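Local coordinates for chitin oligosaccahride binding protein NagB1 (Paenibacillus sp. FPU-7, PDB 7EHP) that binds chitin oligosaccharides such as N,N'-diacetylchitobiose outside the cell as a solute-binding protein, probably delivering them to an uptake transporter, at residues A[11-16]-A[228-233]; A[18-23]-A[310-315]; A[121-126]-A[260-265]; A[157-162]-A[235-240]; A[246-251]-A[318-323]. One frame throughout, in Å; residues are numbered along the deposited sequence.

Interaction 1: residues A[11-16]-A[228-233]; sequences RDDVRL and QQYAFR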
# COMPACT_ATOMS: atom_id res chain seq x y z
N ARG A 11 -0.51 2.54 15.06
CA ARG A 11 0.42 1.61 15.70
C ARG A 11 1.51 2.36 16.45
O ARG A 11 1.98 3.41 16.00
CB ARG A 11 1.06 0.71 14.62
CG ARG A 11 0.22 -0.50 14.30
CD ARG A 11 0.86 -1.40 13.26
NE ARG A 11 2.20 -1.88 13.60
CZ ARG A 11 3.03 -2.40 12.69
NH1 ARG A 11 2.64 -2.48 11.42
NH2 ARG A 11 4.25 -2.82 13.04
N ASP A 12 1.92 1.81 17.61
CA ASP A 12 3.05 2.40 18.33
C ASP A 12 4.30 2.42 17.46
O ASP A 12 5.11 3.35 17.55
CB ASP A 12 3.37 1.62 19.62
CG ASP A 12 2.24 1.65 20.63
OD1 ASP A 12 1.41 2.60 20.66
OD2 ASP A 12 2.19 0.68 21.41
N ASP A 13 4.49 1.38 16.63
CA ASP A 13 5.66 1.36 15.75
C ASP A 13 5.71 2.57 14.82
O ASP A 13 6.81 2.98 14.43
CB ASP A 13 5.69 0.07 14.92
CG ASP A 13 6.22 -1.12 15.70
OD1 ASP A 13 6.87 -0.93 16.76
OD2 ASP A 13 5.98 -2.26 15.24
N VAL A 14 4.57 3.14 14.41
CA VAL A 14 4.60 4.30 13.51
C VAL A 14 4.42 5.60 14.28
O VAL A 14 3.90 6.59 13.74
CB VAL A 14 3.57 4.19 12.37
CG1 VAL A 14 3.85 2.98 11.48
CG2 VAL A 14 2.11 4.20 12.90
N ARG A 15 4.86 5.63 15.54
CA ARG A 15 4.70 6.81 16.39
C ARG A 15 5.29 8.06 15.75
O ARG A 15 4.70 9.15 15.83
CB ARG A 15 5.32 6.54 17.76
CG ARG A 15 5.43 7.76 18.67
CD ARG A 15 4.07 8.32 19.08
NE ARG A 15 4.19 9.67 19.62
CZ ARG A 15 3.23 10.60 19.55
NH1 ARG A 15 2.06 10.31 18.98
NH2 ARG A 15 3.44 11.81 20.07
N LEU A 16 6.45 7.96 15.10
CA LEU A 16 7.03 9.16 14.50
C LEU A 16 6.11 9.77 13.44
O LEU A 16 6.02 11.00 13.32
CB LEU A 16 8.40 8.86 13.90
CG LEU A 16 9.49 8.59 14.94
CD1 LEU A 16 10.71 7.99 14.26
CD2 LEU A 16 9.86 9.87 15.69
N GLN A 228 3.87 -10.12 10.82
CA GLN A 228 4.86 -10.45 9.79
C GLN A 228 6.07 -9.53 9.88
O GLN A 228 7.21 -9.97 9.64
CB GLN A 228 4.21 -10.42 8.41
CG GLN A 228 4.07 -9.07 7.74
CD GLN A 228 3.79 -9.23 6.25
OE1 GLN A 228 3.15 -10.21 5.84
NE2 GLN A 228 4.27 -8.29 5.43
N GLN A 229 5.86 -8.28 10.29
CA GLN A 229 6.98 -7.37 10.44
C GLN A 229 7.79 -7.70 11.69
O GLN A 229 9.02 -7.58 11.68
CB GLN A 229 6.45 -5.93 10.48
CG GLN A 229 5.81 -5.53 9.14
CD GLN A 229 5.12 -4.18 9.15
OE1 GLN A 229 5.01 -3.52 10.19
NE2 GLN A 229 4.68 -3.74 7.98
N TYR A 230 7.12 -8.15 12.76
CA TYR A 230 7.88 -8.65 13.90
C TYR A 230 8.80 -9.79 13.46
O TYR A 230 10.01 -9.77 13.73
CB TYR A 230 6.95 -9.14 15.00
CG TYR A 230 5.94 -8.16 15.56
CD1 TYR A 230 6.13 -6.77 15.52
CD2 TYR A 230 4.79 -8.64 16.18
CE1 TYR A 230 5.17 -5.89 16.07
CE2 TYR A 230 3.83 -7.78 16.72
CZ TYR A 230 4.01 -6.43 16.67
OH TYR A 230 3.03 -5.64 17.22
N ALA A 231 8.24 -10.80 12.78
CA ALA A 231 9.01 -11.99 12.43
C ALA A 231 10.23 -11.62 11.61
O ALA A 231 11.34 -12.09 11.88
CB ALA A 231 8.14 -13.00 11.67
N PHE A 232 10.04 -10.75 10.61
CA PHE A 232 11.17 -10.34 9.78
C PHE A 232 12.19 -9.54 10.58
O PHE A 232 13.40 -9.81 10.51
CB PHE A 232 10.68 -9.54 8.58
CG PHE A 232 11.77 -9.11 7.67
CD1 PHE A 232 12.49 -10.06 6.94
CD2 PHE A 232 12.11 -7.76 7.55
CE1 PHE A 232 13.52 -9.68 6.10
CE2 PHE A 232 13.14 -7.36 6.72
CZ PHE A 232 13.85 -8.33 5.98
N ARG A 233 11.75 -8.53 11.33
CA ARG A 233 12.73 -7.68 11.98
C ARG A 233 13.42 -8.38 13.14
O ARG A 233 14.54 -8.01 13.52
CB ARG A 233 12.08 -6.36 12.43
CG ARG A 233 11.52 -6.35 13.84
CD ARG A 233 10.79 -5.03 14.11
NE ARG A 233 10.06 -5.07 15.38
CZ ARG A 233 8.99 -4.34 15.66
NH1 ARG A 233 8.49 -3.50 14.76
NH2 ARG A 233 8.41 -4.47 16.84
O HOH W 1 7.42 -2.74 18.65

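Interaction 2: residues A[18-23]-A[310-315]; sequences LKMLED and EEMQKR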
# COMPACT_ATOMS: atom_id res chain seq x y z
N LEU A 18 2.78 9.68 13.50
CA LEU A 18 1.72 10.39 14.21
C LEU A 18 2.25 11.68 14.84
O LEU A 18 1.60 12.72 14.79
CB LEU A 18 1.09 9.51 15.28
CG LEU A 18 -0.06 10.12 16.10
CD1 LEU A 18 -1.10 10.87 15.25
CD2 LEU A 18 -0.73 9.03 16.95
N LYS A 19 3.44 11.61 15.44
CA LYS A 19 4.06 12.81 15.98
C LYS A 19 4.20 13.90 14.92
O LYS A 19 4.00 15.08 15.22
CB LYS A 19 5.42 12.45 16.59
CG LYS A 19 6.17 13.64 17.18
CD LYS A 19 5.34 14.36 18.23
CE LYS A 19 6.24 15.18 19.16
NZ LYS A 19 6.75 16.38 18.45
N MET A 20 4.49 13.52 13.67
CA MET A 20 4.53 14.51 12.60
C MET A 20 3.14 15.10 12.36
O MET A 20 3.00 16.31 12.19
CB MET A 20 5.10 13.91 11.31
CG MET A 20 5.50 14.94 10.25
SD MET A 20 6.27 14.30 8.73
CE MET A 20 4.84 14.12 7.66
N LEU A 21 2.11 14.25 12.37
CA LEU A 21 0.74 14.76 12.25
C LEU A 21 0.42 15.74 13.38
O LEU A 21 -0.23 16.76 13.16
CB LEU A 21 -0.26 13.61 12.24
CG LEU A 21 -0.43 12.93 10.88
CD1 LEU A 21 -1.13 11.57 11.00
CD2 LEU A 21 -1.18 13.83 9.90
N GLU A 22 0.86 15.43 14.60
CA GLU A 22 0.62 16.33 15.73
C GLU A 22 1.36 17.65 15.57
O GLU A 22 0.85 18.71 15.98
CB GLU A 22 1.01 15.65 17.04
CG GLU A 22 0.12 14.46 17.40
CD GLU A 22 0.70 13.57 18.48
OE1 GLU A 22 1.77 13.93 19.03
OE2 GLU A 22 0.09 12.52 18.78
N ASP A 23 2.59 17.61 15.03
CA ASP A 23 3.30 18.85 14.73
C ASP A 23 2.54 19.67 13.70
O ASP A 23 2.35 20.88 13.87
CB ASP A 23 4.72 18.57 14.23
CG ASP A 23 5.63 18.04 15.33
OD1 ASP A 23 5.17 17.96 16.48
OD2 ASP A 23 6.80 17.70 15.03
N GLU A 310 8.50 20.37 1.16
CA GLU A 310 9.74 19.62 1.13
C GLU A 310 10.23 19.31 2.53
O GLU A 310 10.82 18.24 2.76
CB GLU A 310 10.78 20.37 0.29
CG GLU A 310 12.17 19.77 0.34
CD GLU A 310 13.01 20.13 -0.87
OE1 GLU A 310 12.44 20.60 -1.88
OE2 GLU A 310 14.25 19.93 -0.80
N GLU A 311 9.92 20.18 3.50
CA GLU A 311 10.28 19.92 4.89
C GLU A 311 9.64 18.63 5.39
O GLU A 311 10.30 17.77 5.98
CB GLU A 311 9.88 21.09 5.79
CG GLU A 311 9.91 20.72 7.28
CD GLU A 311 9.27 21.75 8.19
OE1 GLU A 311 8.62 22.70 7.69
OE2 GLU A 311 9.40 21.60 9.42
N MET A 312 8.33 18.47 5.19
CA MET A 312 7.70 17.31 5.77
C MET A 312 7.99 16.05 4.95
O MET A 312 8.17 14.97 5.51
CB MET A 312 6.20 17.55 5.93
CG MET A 312 5.85 18.56 7.02
SD MET A 312 6.39 18.01 8.65
CE MET A 312 6.38 19.53 9.62
N GLN A 313 8.05 16.19 3.61
CA GLN A 313 8.42 15.07 2.75
C GLN A 313 9.80 14.53 3.12
O GLN A 313 9.99 13.31 3.20
CB GLN A 313 8.40 15.52 1.29
CG GLN A 313 7.01 15.75 0.75
CD GLN A 313 6.31 14.46 0.37
OE1 GLN A 313 6.58 13.88 -0.68
NE2 GLN A 313 5.40 14.01 1.23
N LYS A 314 10.77 15.42 3.33
CA LYS A 314 12.10 14.96 3.74
C LYS A 314 12.08 14.34 5.13
O LYS A 314 12.75 13.32 5.37
CB LYS A 314 13.11 16.11 3.72
CG LYS A 314 13.68 16.45 2.35
CD LYS A 314 14.59 17.67 2.45
CE LYS A 314 15.55 17.76 1.28
NZ LYS A 314 16.10 19.13 1.16
N ARG A 315 11.32 14.95 6.05
CA ARG A 315 11.28 14.45 7.42
C ARG A 315 10.80 13.00 7.47
O ARG A 315 11.43 12.14 8.10
CB ARG A 315 10.37 15.36 8.26
CG ARG A 315 10.10 14.84 9.66
CD ARG A 315 9.50 15.91 10.56
NE ARG A 315 9.02 15.34 11.83
CZ ARG A 315 8.32 16.01 12.74
NH1 ARG A 315 8.03 17.30 12.52
NH2 ARG A 315 7.92 15.42 13.86

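Interaction 3: residues A[121-126]-A[260-265]; sequences GVFYNK and EDIGFF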
# COMPACT_ATOMS: atom_id res chain seq x y z
N GLY A 121 7.51 -5.04 -2.59
CA GLY A 121 8.42 -6.07 -3.06
C GLY A 121 8.92 -6.86 -1.87
O GLY A 121 8.24 -6.91 -0.84
N VAL A 122 10.11 -7.43 -1.99
CA VAL A 122 10.61 -8.39 -1.02
C VAL A 122 11.68 -7.70 -0.19
O VAL A 122 12.75 -7.35 -0.72
CB VAL A 122 11.15 -9.65 -1.71
CG1 VAL A 122 11.56 -10.69 -0.67
CG2 VAL A 122 10.10 -10.20 -2.68
N PHE A 123 11.40 -7.51 1.09
CA PHE A 123 12.44 -7.23 2.06
C PHE A 123 13.23 -8.50 2.34
O PHE A 123 12.66 -9.60 2.39
CB PHE A 123 11.84 -6.69 3.36
CG PHE A 123 11.23 -5.30 3.23
CD1 PHE A 123 9.97 -5.14 2.66
CD2 PHE A 123 11.91 -4.17 3.68
CE1 PHE A 123 9.40 -3.89 2.52
CE2 PHE A 123 11.33 -2.91 3.55
CZ PHE A 123 10.07 -2.78 2.98
N TYR A 124 14.54 -8.37 2.54
CA TYR A 124 15.27 -9.58 2.88
C TYR A 124 16.38 -9.28 3.87
O TYR A 124 16.80 -8.13 4.06
CB TYR A 124 15.82 -10.27 1.62
CG TYR A 124 17.02 -9.60 0.98
CD1 TYR A 124 16.91 -8.36 0.32
CD2 TYR A 124 18.27 -10.22 1.02
CE1 TYR A 124 18.01 -7.77 -0.26
CE2 TYR A 124 19.38 -9.63 0.44
CZ TYR A 124 19.25 -8.41 -0.20
OH TYR A 124 20.36 -7.86 -0.77
N ASN A 125 16.84 -10.34 4.54
CA ASN A 125 17.89 -10.24 5.54
C ASN A 125 19.21 -10.65 4.88
O ASN A 125 19.42 -11.83 4.57
CB ASN A 125 17.55 -11.11 6.74
CG ASN A 125 18.59 -11.03 7.84
OD1 ASN A 125 19.77 -10.83 7.57
ND2 ASN A 125 18.15 -11.18 9.10
N LYS A 126 20.10 -9.67 4.68
CA LYS A 126 21.38 -9.92 4.02
C LYS A 126 22.24 -10.91 4.81
O LYS A 126 23.03 -11.65 4.22
CB LYS A 126 22.14 -8.60 3.85
CG LYS A 126 21.61 -7.66 2.76
CD LYS A 126 22.12 -6.23 3.01
CE LYS A 126 22.34 -5.45 1.74
NZ LYS A 126 21.18 -5.54 0.83
N GLU A 260 21.04 -3.03 9.82
CA GLU A 260 21.84 -2.66 8.65
C GLU A 260 21.86 -3.75 7.58
O GLU A 260 22.07 -3.45 6.40
CB GLU A 260 23.28 -2.33 9.08
CG GLU A 260 24.09 -1.51 8.06
CD GLU A 260 23.44 -0.18 7.65
OE1 GLU A 260 23.94 0.43 6.66
OE2 GLU A 260 22.48 0.29 8.31
N ASP A 261 21.67 -5.01 7.95
CA ASP A 261 21.65 -6.04 6.93
C ASP A 261 20.25 -6.32 6.40
O ASP A 261 19.97 -7.43 5.91
CB ASP A 261 22.36 -7.30 7.45
CG ASP A 261 21.92 -7.69 8.84
OD1 ASP A 261 20.71 -7.62 9.12
OD2 ASP A 261 22.80 -8.01 9.68
N ILE A 262 19.35 -5.32 6.44
CA ILE A 262 18.03 -5.41 5.81
C ILE A 262 18.13 -4.84 4.40
O ILE A 262 18.61 -3.72 4.21
CB ILE A 262 16.96 -4.67 6.62
CG1 ILE A 262 16.51 -5.50 7.81
CG2 ILE A 262 15.73 -4.41 5.73
CD1 ILE A 262 15.60 -4.76 8.78
N GLY A 263 17.66 -5.60 3.41
CA GLY A 263 17.63 -5.15 2.03
C GLY A 263 16.28 -5.30 1.36
O GLY A 263 15.29 -5.64 2.01
N PHE A 264 16.23 -5.09 0.06
CA PHE A 264 14.96 -5.08 -0.66
C PHE A 264 15.25 -5.41 -2.12
O PHE A 264 16.20 -4.86 -2.68
CB PHE A 264 14.28 -3.71 -0.54
CG PHE A 264 12.98 -3.58 -1.30
CD1 PHE A 264 12.97 -3.27 -2.65
CD2 PHE A 264 11.76 -3.71 -0.64
CE1 PHE A 264 11.77 -3.15 -3.34
CE2 PHE A 264 10.57 -3.61 -1.32
CZ PHE A 264 10.56 -3.31 -2.67
N PHE A 265 14.45 -6.28 -2.72
CA PHE A 265 14.55 -6.51 -4.16
C PHE A 265 13.17 -6.69 -4.76
O PHE A 265 12.22 -7.11 -4.10
CB PHE A 265 15.46 -7.71 -4.50
CG PHE A 265 15.07 -9.00 -3.84
CD1 PHE A 265 14.12 -9.83 -4.41
CD2 PHE A 265 15.67 -9.40 -2.66
CE1 PHE A 265 13.76 -11.03 -3.80
CE2 PHE A 265 15.32 -10.60 -2.04
CZ PHE A 265 14.36 -11.41 -2.62

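Interaction 4: residues A[157-162]-A[235-240]; sequences PFAFAS and GRAAMM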
# COMPACT_ATOMS: atom_id res chain seq x y z
N PRO A 157 10.70 -18.83 5.20
CA PRO A 157 11.08 -18.15 3.96
C PRO A 157 10.46 -16.76 3.83
O PRO A 157 11.18 -15.77 3.68
CB PRO A 157 10.59 -19.11 2.88
CG PRO A 157 10.70 -20.47 3.57
CD PRO A 157 10.12 -20.16 4.93
N PHE A 158 9.13 -16.68 3.88
CA PHE A 158 8.41 -15.40 3.77
C PHE A 158 7.64 -15.18 5.06
O PHE A 158 6.64 -15.87 5.31
CB PHE A 158 7.44 -15.39 2.59
CG PHE A 158 8.07 -15.19 1.24
CD1 PHE A 158 8.46 -13.93 0.82
CD2 PHE A 158 8.22 -16.26 0.37
CE1 PHE A 158 9.05 -13.75 -0.42
CE2 PHE A 158 8.79 -16.09 -0.89
CZ PHE A 158 9.20 -14.83 -1.29
N ALA A 159 8.09 -14.23 5.89
CA ALA A 159 7.25 -13.74 6.98
C ALA A 159 5.92 -13.29 6.40
O ALA A 159 5.88 -12.59 5.38
CB ALA A 159 7.94 -12.58 7.71
N PHE A 160 4.82 -13.68 7.06
CA PHE A 160 3.51 -13.57 6.41
C PHE A 160 2.40 -13.67 7.46
O PHE A 160 2.38 -14.59 8.27
CB PHE A 160 3.37 -14.67 5.32
CG PHE A 160 2.05 -14.65 4.59
CD1 PHE A 160 1.68 -13.55 3.83
CD2 PHE A 160 1.21 -15.75 4.62
CE1 PHE A 160 0.47 -13.54 3.14
CE2 PHE A 160 0.00 -15.75 3.94
CZ PHE A 160 -0.37 -14.63 3.19
N ALA A 161 1.49 -12.70 7.44
CA ALA A 161 0.37 -12.69 8.37
C ALA A 161 -0.88 -12.32 7.59
O ALA A 161 -0.86 -11.34 6.86
CB ALA A 161 0.63 -11.70 9.51
N SER A 162 -1.96 -13.11 7.73
CA SER A 162 -3.13 -12.94 6.87
C SER A 162 -4.45 -12.81 7.62
O SER A 162 -5.51 -12.90 6.99
CB SER A 162 -3.23 -14.11 5.88
OG SER A 162 -3.38 -15.33 6.59
N GLY A 235 14.49 -11.40 12.89
CA GLY A 235 15.42 -12.35 12.31
C GLY A 235 14.92 -13.77 12.17
O GLY A 235 15.73 -14.68 11.97
N ARG A 236 13.61 -13.99 12.26
CA ARG A 236 13.08 -15.34 12.13
C ARG A 236 12.71 -15.70 10.70
O ARG A 236 12.48 -16.88 10.41
CB ARG A 236 11.85 -15.52 13.04
CG ARG A 236 12.18 -15.31 14.49
CD ARG A 236 11.03 -15.68 15.39
NE ARG A 236 10.25 -14.50 15.75
CZ ARG A 236 9.02 -14.30 15.31
NH1 ARG A 236 8.47 -15.19 14.49
NH2 ARG A 236 8.34 -13.21 15.68
N ALA A 237 12.64 -14.73 9.81
CA ALA A 237 12.27 -14.98 8.43
C ALA A 237 13.32 -14.39 7.51
O ALA A 237 13.85 -13.31 7.79
CB ALA A 237 10.90 -14.38 8.10
N ALA A 238 13.61 -15.11 6.42
CA ALA A 238 14.61 -14.63 5.46
C ALA A 238 14.08 -13.47 4.62
O ALA A 238 14.85 -12.62 4.18
CB ALA A 238 15.06 -15.79 4.56
N MET A 239 12.77 -13.45 4.36
CA MET A 239 12.17 -12.49 3.45
C MET A 239 10.81 -12.10 3.99
O MET A 239 10.24 -12.76 4.87
CB MET A 239 12.03 -13.07 2.03
CG MET A 239 13.32 -13.58 1.40
SD MET A 239 13.00 -14.33 -0.22
CE MET A 239 12.47 -15.95 0.35
N MET A 240 10.28 -11.02 3.43
CA MET A 240 8.93 -10.53 3.73
C MET A 240 8.48 -9.69 2.56
O MET A 240 9.12 -8.67 2.27
CB MET A 240 8.92 -9.68 5.00
CG MET A 240 7.58 -9.02 5.28
SD MET A 240 7.62 -8.15 6.85
CE MET A 240 8.44 -6.62 6.36

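Interaction 5: residues A[246-251]-A[318-323]; sequences ASAALV and KESGIL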
# COMPACT_ATOMS: atom_id res chain seq x y z
N ALA A 246 6.52 -0.02 5.21
CA ALA A 246 6.81 -0.93 6.31
C ALA A 246 8.12 -0.60 7.00
O ALA A 246 8.31 -0.99 8.15
CB ALA A 246 6.86 -2.38 5.82
N SER A 247 9.03 0.08 6.31
CA SER A 247 10.28 0.46 6.94
C SER A 247 10.06 1.37 8.15
O SER A 247 10.92 1.44 9.02
CB SER A 247 11.19 1.13 5.92
OG SER A 247 10.65 2.40 5.56
N ALA A 248 8.90 2.05 8.23
CA ALA A 248 8.58 2.83 9.42
C ALA A 248 8.53 1.97 10.67
O ALA A 248 8.55 2.52 11.79
CB ALA A 248 7.25 3.56 9.23
N ALA A 249 8.50 0.64 10.52
CA ALA A 249 8.40 -0.30 11.63
C ALA A 249 9.55 -1.31 11.67
O ALA A 249 9.45 -2.32 12.37
CB ALA A 249 7.06 -1.04 11.57
N LEU A 250 10.65 -1.05 10.96
CA LEU A 250 11.61 -2.12 10.68
C LEU A 250 12.99 -1.91 11.28
O LEU A 250 13.55 -2.86 11.84
CB LEU A 250 11.74 -2.31 9.16
CG LEU A 250 10.67 -3.17 8.52
CD1 LEU A 250 11.04 -3.42 7.09
CD2 LEU A 250 10.46 -4.47 9.26
N VAL A 251 13.59 -0.72 11.15
CA VAL A 251 15.05 -0.66 11.15
C VAL A 251 15.65 0.40 12.09
O VAL A 251 16.50 1.21 11.68
CB VAL A 251 15.53 -0.49 9.68
CG1 VAL A 251 14.98 0.80 9.04
CG2 VAL A 251 17.02 -0.60 9.57
N LYS A 318 13.49 10.68 6.07
CA LYS A 318 14.62 10.51 6.97
C LYS A 318 14.23 9.74 8.22
O LYS A 318 14.97 8.85 8.67
CB LYS A 318 15.17 11.89 7.34
CG LYS A 318 16.43 11.93 8.21
CD LYS A 318 16.63 13.34 8.76
CE LYS A 318 17.96 13.52 9.48
NZ LYS A 318 18.09 14.92 10.00
N GLU A 319 13.06 10.05 8.79
CA GLU A 319 12.64 9.47 10.06
C GLU A 319 12.10 8.05 9.91
O GLU A 319 12.24 7.23 10.82
CB GLU A 319 11.55 10.34 10.68
CG GLU A 319 12.07 11.55 11.39
CD GLU A 319 10.96 12.31 12.07
OE1 GLU A 319 11.27 13.34 12.71
OE2 GLU A 319 9.78 11.88 11.94
N SER A 320 11.45 7.76 8.80
CA SER A 320 10.63 6.57 8.72
C SER A 320 10.74 5.85 7.39
O SER A 320 10.09 4.81 7.24
CB SER A 320 9.17 6.94 9.01
OG SER A 320 8.95 7.28 10.37
N GLY A 321 11.52 6.35 6.43
CA GLY A 321 11.74 5.66 5.18
C GLY A 321 10.65 5.84 4.14
O GLY A 321 10.70 5.20 3.09
N ILE A 322 9.67 6.70 4.40
CA ILE A 322 8.57 6.86 3.46
C ILE A 322 9.03 7.64 2.24
O ILE A 322 9.50 8.78 2.35
CB ILE A 322 7.34 7.49 4.13
CG1 ILE A 322 6.73 6.48 5.12
CG2 ILE A 322 6.30 7.86 3.11
CD1 ILE A 322 7.26 6.54 6.42
N LEU A 323 8.87 7.04 1.06
CA LEU A 323 9.35 7.62 -0.18
C LEU A 323 8.48 8.81 -0.60
O LEU A 323 7.25 8.75 -0.51
CB LEU A 323 9.38 6.56 -1.27
CG LEU A 323 10.18 5.32 -0.86
CD1 LEU A 323 10.07 4.22 -1.91
CD2 LEU A 323 11.65 5.66 -0.59
O HOH W 2 8.88 5.19 11.99

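Interaction 1: residues A[11-16]-A[228-233]
Arg11 and Asp13 reach from the loop ahead of helix 15-31 to Gln229 and Arg233 on helix 225-233. In the tight part NH1 and NH2 of Arg11 both close end-on upon one atom, Gln229 OE1, which lies in the guanidinium plane, 2.9 Å from Arg11 NH1. A long arginine suits this place: its bend at chi3 (57°) turns the guanidinium toward the amide while NH2 keeps a salt bridge with Asp13 OD2. That oxygen is shared. Arg11 NH2 takes its anti lone pair, whereas Arg233 NH1 meets it from above the carboxylate plane at 2.8 Å and nearly straight (167°), completing a salt-bridge network. The carboxylate probably offsets the like charges of the two arginines. Tyr230 CD1 lies over one face of the Arg233 guanidinium, off its centre, and the ring edge is turned to Asp13 OD2. The other side of Asp13 is looser: a water takes a weak bond from Arg233 NH2 and donates to Asp13 OD1, which also pairs with Lys255. The Arg11 side chain is about 6 Å from a bound N-acetylglucosamine. Behind it Gln229 NE2 holds Asp242 of strand 237-243, and Arg233 NH1 reaches Ala249 O in the loop after that strand.

Interaction 2: residues A[18-23]-A[310-315]
Met20 lies under the guanidinium of Arg315 where helix 15-31 meets helix 310-320, whose short segments run antiparallel at 164° with their axes 11.7 Å apart. That spacing is wide for a helix pair, and long side chains suit it because they can span the gap.

The apolar part belongs to two methionines. The Met20 and Met312 side chains overlap side by side, each running toward the other's helix, with Met20 CG 3.6 Å from Met312 SD. Met20 CG stands anti to its own amide nitrogen (chi1 -166°), which sends the thioether across toward the other helix; Met312 folds at chi2 (-62°) and presents its sulfur to it. Met307 of helix 294-307 packs against Met20 as well.

The ionic part lies beside them. Arg315, extended from CG to NE, lays its guanidinium over Met20, whose CG sits 3.8 Å above the centre of the plane. The end of the group then grips a single oxygen in a salt bridge: NH1 and NH2 each stand 2.8 Å from Asp23 OD2. NH1 uses the anti lone pair, while NH2 comes in from above the carboxylate plane. Lys19, one helical turn before Asp23, completes a salt-bridge network, with NZ 3.0 Å from Asp23 OD1, and Arg315 NE pairs with Glu319.

Arginine therefore serves twice here, its flat face resting on a thioether chain and its N-H edge holding a carboxylate. With a cation on each oxygen, Asp23 is likely to stay ionised, and the two acids around Arg315 probably fix the turn of its guanidinium.

Interaction 3: residues A[121-126]-A[260-265]
Val122 and Phe265 form the first hydrogen-bonded pair of an antiparallel ladder that joins strand 109-125 to strand 262-265. Tyr124 with Gly263 makes the second, and Lys126 N adds a bond to Asp261 O just beyond.

On the face of Val122 and Tyr124, the Phe265 ring fills the hollow between those two side chains. Val122 CB sits over the ring in a CH-pi contact, 3.9 Å from its centroid, and Tyr124 CD1 meets the ring edge, 3.4 Å from Phe265 CD2. The tyrosine needs a hollow of its own and finds it at Gly263. With CG held between the backbone N and the carbonyl carbon (chi1 75°), its ring leans across the neighbouring strand until CE1 is 3.2 Å from Phe264 N. A CB on Gly263 would collide with that ring, so glycine suits the spot.

On the other face the Phe264 ring turns its edge into the face of Phe123, with planes at 85° and centroids 5.2 Å apart. Its far end settles over Gly121, Phe264 CZ lying 3.5 Å from Gly121 N, where again a CB would clash.

Lys126 arches back over Gly263, its NZ 2.9 Å from Tyr124 OH and also paired with Glu340. Were Tyr124 an alanine, the change would probably open a gap above Gly263, take away the neighbour at the edge of the Phe265 ring and cost Lys126 NZ its hydroxyl partner. Glycines thus make room for aromatic rings, and the buried hydroxyl is satisfied by a lysine whose charge is likely balanced by the glutamate.

Interaction 4: residues A[157-162]-A[235-240]
Phe158 and Met239 are neighbours on one face of a short parallel pairing of strands 156-159 and 237-243. The methionine methyl lies over the ring, Met239 CE being 4.0 Å from the Phe158 centroid and 17° off its normal, while SD stands obliquely at 4.4 Å from that centroid, a Met-aromatic contact. Met239 places its methyl there by bending at chi3 (-82°), a flexibility that suits methionine to a flat partner. A serine in place of Phe158 would probably leave the Met239 methyl without its ring and open a gap beside it.

Next come the backbone bonds that set this pair in register. Ala159 N donates to Met239 O at 2.8 Å, and Pro157 O receives a bent, weak bond from Met239 N. Away from the Phe158 ring, Ala159 CB and Ala237 CB press together, 3.5 Å apart, closer than usual for two carbons, which is why small residues suit both positions.

Further out, Leu143 of helix 140-152 touches both Phe158 and Met239, and Ala147 of the same helix touches Pro157. Gly235, with positive phi, closes a Schellman motif that ends helix 225-233 and turns the chain into strand 237-243. That strand pairs along its other edge with strand 109-125, while helix 225-233 packs upon Met240.

Interaction 5: residues A[246-251]-A[318-323]
Ser320 of helix 310-320 meets the 3-10 turn at Ala248, the two CB atoms lying 3.9 Å apart. Small residues suit this crossing, since the chains come within 4.3 Å of each other between Ser320 CA and Ala248 CA. Ser320 OG, placed beside its own backbone N (chi1 -71°), is 2.6 Å from a water that donates to Ala248 O and so ties the two segments together. Ser247 OG lies 3.0 Å from Ser320 O and is also near Ser244 O.

Gly321 follows with positive phi, the first residue to leave helical torsions. Its CA passes 3.5 Å from Ser247 OG, and a side chain would run into that hydroxyl, so glycine serves both the turn and the fit. In the periplasmic-binding-protein type of fold the ligand sits in the cleft between two lobes, and the side chain of Ile322 comes about 5 Å from a bound N-acetylglucosamine. Ile322 also rests CD1 against Ala248 CB at 4.1 Å, a light apolar touch that suits a branched residue held between a loop and Ala116 of strand 109-125. Leu323 then joins the sheet by a backbone bond to Tyr117.

Interactions 1 and 5 lie nearest the bound sugar: the side chain of Arg11 is about 6 Å and that of Ile322 about 5 Å from an N-acetylglucosamine. Their centres are 10 Å apart, and Arg11 NH2 packs 3.6 Å from Ala249 CB. Interactions 3 and 4 share one sheet, where Phe123 N lies 2.8 Å from Met240 O, and Phe232 of 228-233 packs on Phe123 and Ile262. Interaction 2 stands apart from these two, its centre 26 Å from that of interaction 3. It shares helix 15-31 with interaction 1, linked by Arg15 NH2 to Glu22 OE1 (2.9 Å), and helix 310-320 with interaction 5.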